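Local coordinates for Cow rumen GH26 endo-mannanase (Metagenome, PDB 6UEH), which probably hydrolyses internal beta-1,4-mannosidic bonds of mannans such as galactomannan, as a GH26 endo-mannanase from the rumen that carries an accessory domain, at residues Pro310-Ala314 with Trp326-Gly330; Arg76-Ser81 with Ser115-Gly121; Leu161-Tyr165 with Asn420-Ile424. One frame throughout, in Å; residues are numbered along the deposited sequence.

Interaction 1: residues Pro310-Ala314 with Trp326-Gly330; sequences PLHEA and WFWWG. With ACT (acetate ion), chain D.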
# COMPACT_ATOMS: atom_id res chain seq x y z
N PRO A 310 13.43 3.41 3.03
CA PRO A 310 14.38 2.35 3.37
C PRO A 310 13.67 1.13 3.92
O PRO A 310 12.47 1.23 4.20
CB PRO A 310 15.24 3.01 4.45
CG PRO A 310 14.25 3.88 5.18
CD PRO A 310 13.28 4.38 4.13
N LEU A 311 14.37 0.01 4.05
CA LEU A 311 13.84 -1.16 4.75
C LEU A 311 12.46 -1.54 4.24
O LEU A 311 11.55 -1.80 5.02
CB LEU A 311 13.80 -0.89 6.26
CG LEU A 311 15.14 -0.52 6.90
CD1 LEU A 311 14.94 0.04 8.30
CD2 LEU A 311 16.05 -1.74 6.94
N HIS A 312 12.32 -1.56 2.92
CA HIS A 312 11.01 -1.68 2.28
C HIS A 312 10.56 -3.14 2.12
O HIS A 312 11.36 -4.06 2.28
CB HIS A 312 11.03 -0.98 0.92
CG HIS A 312 11.89 -1.66 -0.10
ND1 HIS A 312 13.24 -1.86 0.07
CD2 HIS A 312 11.58 -2.16 -1.32
CE1 HIS A 312 13.73 -2.47 -0.99
NE2 HIS A 312 12.75 -2.67 -1.85
N GLU A 313 9.27 -3.31 1.81
CA GLU A 313 8.67 -4.63 1.61
C GLU A 313 9.00 -5.59 2.74
O GLU A 313 9.26 -6.77 2.51
CB GLU A 313 9.11 -5.21 0.27
CG GLU A 313 8.69 -4.38 -0.94
CD GLU A 313 9.05 -5.04 -2.26
OE1 GLU A 313 9.71 -6.10 -2.24
OE2 GLU A 313 8.69 -4.49 -3.32
N ALA A 314 8.97 -5.08 3.97
CA ALA A 314 9.49 -5.80 5.14
C ALA A 314 8.84 -7.15 5.38
O ALA A 314 9.53 -8.17 5.50
CB ALA A 314 9.34 -4.93 6.37
N TRP A 326 11.38 -11.60 2.37
CA TRP A 326 12.35 -11.90 1.32
C TRP A 326 13.56 -10.97 1.37
O TRP A 326 14.55 -11.20 0.68
CB TRP A 326 11.70 -11.85 -0.07
CG TRP A 326 10.88 -10.63 -0.35
CD1 TRP A 326 11.32 -9.34 -0.44
CD2 TRP A 326 9.47 -10.59 -0.64
NE1 TRP A 326 10.28 -8.50 -0.73
CE2 TRP A 326 9.13 -9.25 -0.87
CE3 TRP A 326 8.47 -11.57 -0.71
CZ2 TRP A 326 7.83 -8.85 -1.16
CZ3 TRP A 326 7.18 -11.17 -1.01
CH2 TRP A 326 6.87 -9.82 -1.23
N PHE A 327 13.47 -9.93 2.19
CA PHE A 327 14.62 -9.07 2.46
C PHE A 327 15.19 -9.40 3.83
O PHE A 327 14.45 -9.81 4.73
CB PHE A 327 14.23 -7.59 2.38
CG PHE A 327 13.97 -7.10 0.98
CD1 PHE A 327 14.82 -7.46 -0.05
CD2 PHE A 327 12.88 -6.30 0.71
CE1 PHE A 327 14.59 -7.01 -1.34
CE2 PHE A 327 12.64 -5.85 -0.58
CZ PHE A 327 13.50 -6.20 -1.60
N TRP A 328 16.50 -9.22 4.01
CA TRP A 328 17.15 -9.66 5.25
C TRP A 328 16.64 -8.91 6.48
O TRP A 328 16.61 -9.47 7.58
CB TRP A 328 18.68 -9.53 5.15
CG TRP A 328 19.22 -8.12 5.04
CD1 TRP A 328 19.61 -7.49 3.89
CD2 TRP A 328 19.46 -7.19 6.11
NE1 TRP A 328 20.07 -6.23 4.18
CE2 TRP A 328 19.99 -6.02 5.53
CE3 TRP A 328 19.29 -7.24 7.49
CZ2 TRP A 328 20.33 -4.90 6.29
CZ3 TRP A 328 19.63 -6.13 8.25
CH2 TRP A 328 20.14 -4.97 7.64
N TRP A 329 16.20 -7.67 6.31
CA TRP A 329 15.77 -6.88 7.46
C TRP A 329 14.42 -7.32 8.03
O TRP A 329 14.01 -6.85 9.08
CB TRP A 329 15.72 -5.38 7.10
CG TRP A 329 15.05 -5.05 5.80
CD1 TRP A 329 13.71 -4.97 5.56
CD2 TRP A 329 15.70 -4.71 4.56
NE1 TRP A 329 13.48 -4.62 4.25
CE2 TRP A 329 14.68 -4.45 3.62
CE3 TRP A 329 17.03 -4.61 4.16
CZ2 TRP A 329 14.97 -4.10 2.30
CZ3 TRP A 329 17.31 -4.26 2.85
CH2 TRP A 329 16.28 -4.01 1.94
N GLY A 330 13.74 -8.24 7.35
CA GLY A 330 12.47 -8.76 7.84
C GLY A 330 12.58 -10.19 8.33
O GLY A 330 11.61 -10.77 8.81
C ACT D . 12.31 -4.24 -5.39
O ACT D . 13.28 -4.97 -5.08
OXT ACT D . 12.08 -3.28 -4.62
CH3 ACT D . 11.49 -4.49 -6.62
O HOH W 1 10.90 -8.90 3.10
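The active-site end of the (beta/alpha)8 barrel, just beyond strand 306-309, is where His312 and Glu313 meet the aromatic run of Trp326, Phe327 and Trp329. Glu313 follows the fourth barrel strand, the position consistent with the acid/base of clan GH-A enzymes, and its OE2 lies near Asp386 and Glu428. OE1 accepts from Trp326 NE1 at 2.9 Å; the indole comes from the anti side, and the carboxylate and ring planes stand 83° apart. With CG anti to its carbonyl carbon (chi1 -62°) and the chain extended beyond, Glu313 carries the carboxylate past Phe327 CE2, which OE1 approaches obliquely. Phe327 is held between two indoles, Trp326 CD1 over the centre of one face and Trp329 CH2 over the other toward its rim, while its CE2 rides 3.4 Å above the His312 ring plane. Tryptophan suits position 329 because it offers both a donor and a broad face: NE1 gives its hydrogen to His312 O at 2.9 Å, in the ring plane, and Leu311 CA sits 3.7 Å from the centroid of the five-membered ring. A phenylalanine in place of Trp329 would probably leave His312 O without its indole donor and Leu311 CA without the five-membered ring face it lies over. Water 1 joins the backbones, donating to Glu313 O and accepting from Phe327 N. His312 NE2 donates to OXT of an acetate at 2.9 Å, an ion that His240 also binds. Each indole N-H thus gives one bond, to the carboxylate or to the loop carbonyl, and would help hold it in place, while the imidazole presents its N-H to an anion probably from the crystallisation liquor.

Interaction 2: residues Arg76-Ser81 with Ser115-Gly121; sequences RLQTIS and SFKPIYG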
# COMPACT_ATOMS: atom_id res chain seq x y z
N ARG A 76 -16.02 -15.23 13.31
CA ARG A 76 -16.19 -16.12 12.17
C ARG A 76 -16.19 -15.35 10.86
O ARG A 76 -16.89 -14.35 10.71
CB ARG A 76 -17.48 -16.92 12.31
CG ARG A 76 -17.69 -17.99 11.24
CD ARG A 76 -18.87 -18.89 11.58
NE ARG A 76 -19.04 -19.97 10.60
CZ ARG A 76 -18.45 -21.15 10.69
NH1 ARG A 76 -17.65 -21.43 11.71
NH2 ARG A 76 -18.65 -22.07 9.75
N LEU A 77 -15.39 -15.82 9.90
CA LEU A 77 -15.31 -15.20 8.59
C LEU A 77 -16.66 -15.18 7.88
O LEU A 77 -17.39 -16.17 7.88
CB LEU A 77 -14.28 -15.93 7.72
CG LEU A 77 -14.01 -15.31 6.34
CD1 LEU A 77 -13.26 -13.99 6.49
CD2 LEU A 77 -13.24 -16.27 5.44
N GLN A 78 -17.00 -14.03 7.30
CA GLN A 78 -18.21 -13.91 6.50
C GLN A 78 -17.86 -13.29 5.16
O GLN A 78 -16.81 -12.67 5.00
CB GLN A 78 -19.27 -13.07 7.22
CG GLN A 78 -19.69 -13.62 8.57
CD GLN A 78 -20.32 -14.99 8.47
OE1 GLN A 78 -21.07 -15.28 7.53
NE2 GLN A 78 -20.01 -15.86 9.43
N THR A 79 -18.75 -13.46 4.18
CA THR A 79 -18.48 -12.97 2.84
C THR A 79 -19.66 -12.21 2.25
O THR A 79 -20.74 -12.77 2.07
CB THR A 79 -18.11 -14.13 1.89
OG1 THR A 79 -16.88 -14.72 2.32
CG2 THR A 79 -17.95 -13.62 0.46
N ILE A 80 -19.45 -10.93 1.95
CA ILE A 80 -20.42 -10.17 1.19
C ILE A 80 -19.96 -10.14 -0.26
O ILE A 80 -18.76 -10.09 -0.53
CB ILE A 80 -20.62 -8.74 1.75
CG1 ILE A 80 -21.80 -8.05 1.05
CG2 ILE A 80 -19.34 -7.92 1.65
CD1 ILE A 80 -22.22 -6.74 1.68
N SER A 81 -20.91 -10.19 -1.18
CA SER A 81 -20.57 -10.32 -2.58
C SER A 81 -21.43 -9.41 -3.44
O SER A 81 -22.65 -9.33 -3.27
CB SER A 81 -20.74 -11.78 -3.03
OG SER A 81 -20.44 -11.94 -4.40
N SER A 115 -25.03 -10.41 -2.27
CA SER A 115 -25.20 -11.68 -1.58
C SER A 115 -24.36 -11.77 -0.31
O SER A 115 -23.28 -11.19 -0.22
CB SER A 115 -24.83 -12.84 -2.50
OG SER A 115 -25.62 -12.85 -3.67
N PHE A 116 -24.87 -12.52 0.66
CA PHE A 116 -24.04 -13.02 1.73
C PHE A 116 -23.85 -14.51 1.49
O PHE A 116 -24.81 -15.28 1.50
CB PHE A 116 -24.66 -12.75 3.10
CG PHE A 116 -24.63 -11.30 3.48
CD1 PHE A 116 -23.46 -10.72 3.96
CD2 PHE A 116 -25.76 -10.51 3.36
CE1 PHE A 116 -23.43 -9.39 4.30
CE2 PHE A 116 -25.73 -9.18 3.70
CZ PHE A 116 -24.57 -8.61 4.18
N LYS A 117 -22.61 -14.90 1.23
CA LYS A 117 -22.29 -16.28 0.88
C LYS A 117 -21.91 -17.09 2.11
O LYS A 117 -21.43 -16.53 3.10
CB LYS A 117 -21.17 -16.32 -0.16
CG LYS A 117 -21.53 -15.65 -1.49
CD LYS A 117 -20.42 -15.79 -2.51
CE LYS A 117 -20.85 -15.28 -3.88
NZ LYS A 117 -19.79 -15.44 -4.91
N PRO A 118 -22.14 -18.41 2.07
CA PRO A 118 -21.78 -19.29 3.18
C PRO A 118 -20.27 -19.51 3.28
O PRO A 118 -19.81 -20.66 3.28
CB PRO A 118 -22.50 -20.60 2.83
CG PRO A 118 -22.62 -20.57 1.35
CD PRO A 118 -22.87 -19.13 1.01
N ILE A 119 -19.52 -18.42 3.36
CA ILE A 119 -18.08 -18.48 3.55
C ILE A 119 -17.70 -17.53 4.68
O ILE A 119 -17.33 -16.38 4.42
CB ILE A 119 -17.31 -18.09 2.26
CG1 ILE A 119 -17.88 -18.82 1.05
CG2 ILE A 119 -15.82 -18.38 2.42
CD1 ILE A 119 -17.26 -18.39 -0.27
N TYR A 120 -17.80 -17.99 5.93
CA TYR A 120 -18.15 -19.37 6.25
C TYR A 120 -19.57 -19.54 6.78
O TYR A 120 -19.91 -20.59 7.32
CB TYR A 120 -17.16 -19.94 7.27
CG TYR A 120 -15.73 -20.01 6.77
CD1 TYR A 120 -15.45 -20.38 5.46
CD2 TYR A 120 -14.66 -19.70 7.61
CE1 TYR A 120 -14.15 -20.45 5.00
CE2 TYR A 120 -13.36 -19.77 7.16
CZ TYR A 120 -13.11 -20.14 5.85
OH TYR A 120 -11.81 -20.21 5.40
N GLY A 121 -20.40 -18.51 6.63
CA GLY A 121 -21.79 -18.60 7.03
C GLY A 121 -22.02 -18.81 8.52
O GLY A 121 -21.18 -18.47 9.34
O HOH W 2 -21.28 -14.60 5.08
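Two antiparallel strands of the beta-sandwich in the CBM6-family domain, 76-81 and 115-117, run side by side, and the chain beyond stays against 76-79 in an irregular form. Ser81 and Ser115 form a hydrogen-bonded pair, Ser81 N to Ser115 O at 2.7 Å and Ser115 N to Ser81 O at 2.8 Å. Next to them Ile80 and Phe116 make a non-hydrogen-bonded pair whose side chains run alongside each other, Ile80 CB 3.8 Å from Phe116 CE1, bulky apolar residues that suit a face turned to the other sheet. Pro118 is the centre of an inverse gamma turn, and from here side-chain bonds join the backbone ones. With OG1 beside its own backbone N (chi1 -65°), Thr79 lies close enough to donate from OG1 to a lone pair of Ile119 O at 2.7 Å. Water 2 bridges Gln78 OE1, Thr79 N and Lys117 O. After the cis peptide bond before Tyr120, the amide of that residue donates almost straight (175°) to Leu77 O, and Leu77 CD2 lies over one face of the phenol ring. Gly121 O takes two donors from opposite faces of its plane: Arg76 NE and Gln78 NE2, each at 2.9 Å. Arg76 NH2 meanwhile donates to Tyr120 O, so the extended arginine grips two successive carbonyls. Gln78 reaches the same glycine oxygen because its chain bends at chi2 (-61°). Arg76 NH1 forms a salt bridge with Asp72, Lys117 NZ one with Asp86, and Ser81 OG is hydrogen-bonded to Asp86. In the sheet, strand 76-82 lies between 110-117 and 85-94, while strand 49-55 flanks 110-117 on its other side, and Phe116 packs across to Phe102, Phe125 and Ile128.

Interaction 3: residues Leu161-Tyr165 with Asn420-Ile424; sequences LGSVY and NKKMI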
# COMPACT_ATOMS: atom_id res chain seq x y z
N LEU A 161 1.94 17.45 -1.11
CA LEU A 161 1.38 16.12 -1.28
C LEU A 161 0.02 16.01 -0.60
O LEU A 161 -0.93 15.46 -1.16
CB LEU A 161 2.33 15.05 -0.72
CG LEU A 161 3.72 14.99 -1.35
CD1 LEU A 161 4.61 13.98 -0.64
CD2 LEU A 161 3.61 14.67 -2.84
N GLY A 162 -0.08 16.56 0.61
CA GLY A 162 -1.33 16.57 1.34
C GLY A 162 -2.40 17.38 0.63
O GLY A 162 -3.59 17.12 0.79
N SER A 163 -1.97 18.35 -0.17
CA SER A 163 -2.91 19.25 -0.84
C SER A 163 -3.59 18.60 -2.03
O SER A 163 -4.64 19.05 -2.48
CB SER A 163 -2.20 20.54 -1.28
OG SER A 163 -1.41 20.32 -2.44
N VAL A 164 -2.99 17.53 -2.55
CA VAL A 164 -3.57 16.84 -3.70
C VAL A 164 -4.11 15.46 -3.32
O VAL A 164 -4.76 14.80 -4.12
CB VAL A 164 -2.56 16.70 -4.85
CG1 VAL A 164 -2.09 18.07 -5.31
CG2 VAL A 164 -1.37 15.84 -4.41
N TYR A 165 -3.84 15.04 -2.08
CA TYR A 165 -4.26 13.74 -1.59
C TYR A 165 -5.78 13.62 -1.60
O TYR A 165 -6.48 14.41 -0.96
CB TYR A 165 -3.72 13.50 -0.18
CG TYR A 165 -3.90 12.09 0.34
CD1 TYR A 165 -3.43 11.00 -0.38
CD2 TYR A 165 -4.49 11.85 1.58
CE1 TYR A 165 -3.57 9.70 0.10
CE2 TYR A 165 -4.64 10.56 2.07
CZ TYR A 165 -4.17 9.49 1.33
OH TYR A 165 -4.31 8.20 1.81
N ASN A 420 -6.17 6.76 8.99
CA ASN A 420 -6.11 7.91 8.10
C ASN A 420 -5.21 9.04 8.63
O ASN A 420 -5.49 10.22 8.43
CB ASN A 420 -7.52 8.46 7.84
CG ASN A 420 -7.59 9.34 6.61
OD1 ASN A 420 -6.82 9.17 5.66
ND2 ASN A 420 -8.51 10.29 6.61
N LYS A 421 -4.13 8.67 9.32
CA LYS A 421 -3.20 9.67 9.84
C LYS A 421 -1.97 9.79 8.95
O LYS A 421 -1.17 10.72 9.10
CB LYS A 421 -2.79 9.33 11.27
CG LYS A 421 -3.96 9.33 12.24
CD LYS A 421 -3.49 9.44 13.68
CE LYS A 421 -4.67 9.40 14.63
NZ LYS A 421 -5.74 10.35 14.23
N LYS A 422 -1.81 8.85 8.02
CA LYS A 422 -0.72 8.89 7.05
C LYS A 422 -1.28 8.74 5.64
O LYS A 422 -2.25 8.01 5.41
CB LYS A 422 0.30 7.79 7.33
CG LYS A 422 0.79 7.71 8.78
CD LYS A 422 1.58 8.94 9.18
CE LYS A 422 1.98 8.87 10.65
NZ LYS A 422 2.80 10.04 11.08
N MET A 423 -0.66 9.43 4.69
CA MET A 423 -1.02 9.27 3.28
C MET A 423 -0.55 7.91 2.78
O MET A 423 0.45 7.38 3.26
CB MET A 423 -0.42 10.39 2.44
CG MET A 423 -1.03 11.76 2.69
SD MET A 423 -0.28 13.04 1.69
CE MET A 423 1.39 13.06 2.35
N ILE A 424 -1.28 7.36 1.82
CA ILE A 424 -0.98 6.04 1.29
C ILE A 424 -0.74 6.09 -0.21
O ILE A 424 -1.47 6.76 -0.94
CB ILE A 424 -2.12 5.06 1.58
CG1 ILE A 424 -2.45 5.10 3.07
CG2 ILE A 424 -1.75 3.65 1.15
CD1 ILE A 424 -3.45 4.12 3.44
O HOH W 3 -4.99 7.80 4.32
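Met423 lies across Tyr165, its CG over the centre of the ring face and 3.7 Å from the centroid, the two side chains running antiparallel to one another as they pass. The sulfur sits obliquely, SD 4.5 Å from the same centroid, in a Met-aromatic contact, and a bend at chi3 (-66°) turns CE toward Leu161 CB at 3.8 Å. Methionine fits because its flexible, unbranched chain can follow both a flat ring and a helix; SD also lies 3.7 Å from Gly162 N. Tyr165 ends in a hydroxyl that uses both its roles: OH accepts from Ile424 N at 3.1 Å and donates to water 3 at the ring edge. That water in turn donates to Asn420 OD1 and Lys422 O, so it links the phenol to the turn before the strand. Further out, Phe138 meets the Tyr165 ring edge-to-face, and Phe411 of helix 408-417 touches both Tyr165 and Ile424. A helix end preceding the first barrel strand thus closes against the start of strand 423-429, the seventh, at the amino-terminal end of the strands of the (beta/alpha)8 barrel, the end away from the catalytic residues.

Interaction 2 comes first along the chain and lies in the CBM6-family domain, while interactions 1 and 3 share the GH26 barrel. Interaction 3 joins the helix before the first barrel strand to the seventh strand, and both segments of interaction 1 fall between them in sequence. The two barrel contacts have centres 24 Å apart: interaction 1 follows strand 306-309 at the active-site end, interaction 3 lies where strand 423-429 begins, so they serve opposite ends of one parallel sheet. Interaction 2 is centred 34 Å from interaction 1 and 33 Å from interaction 3, and does not touch either. None of the three contacts joins the accessory sandwich to the catalytic barrel.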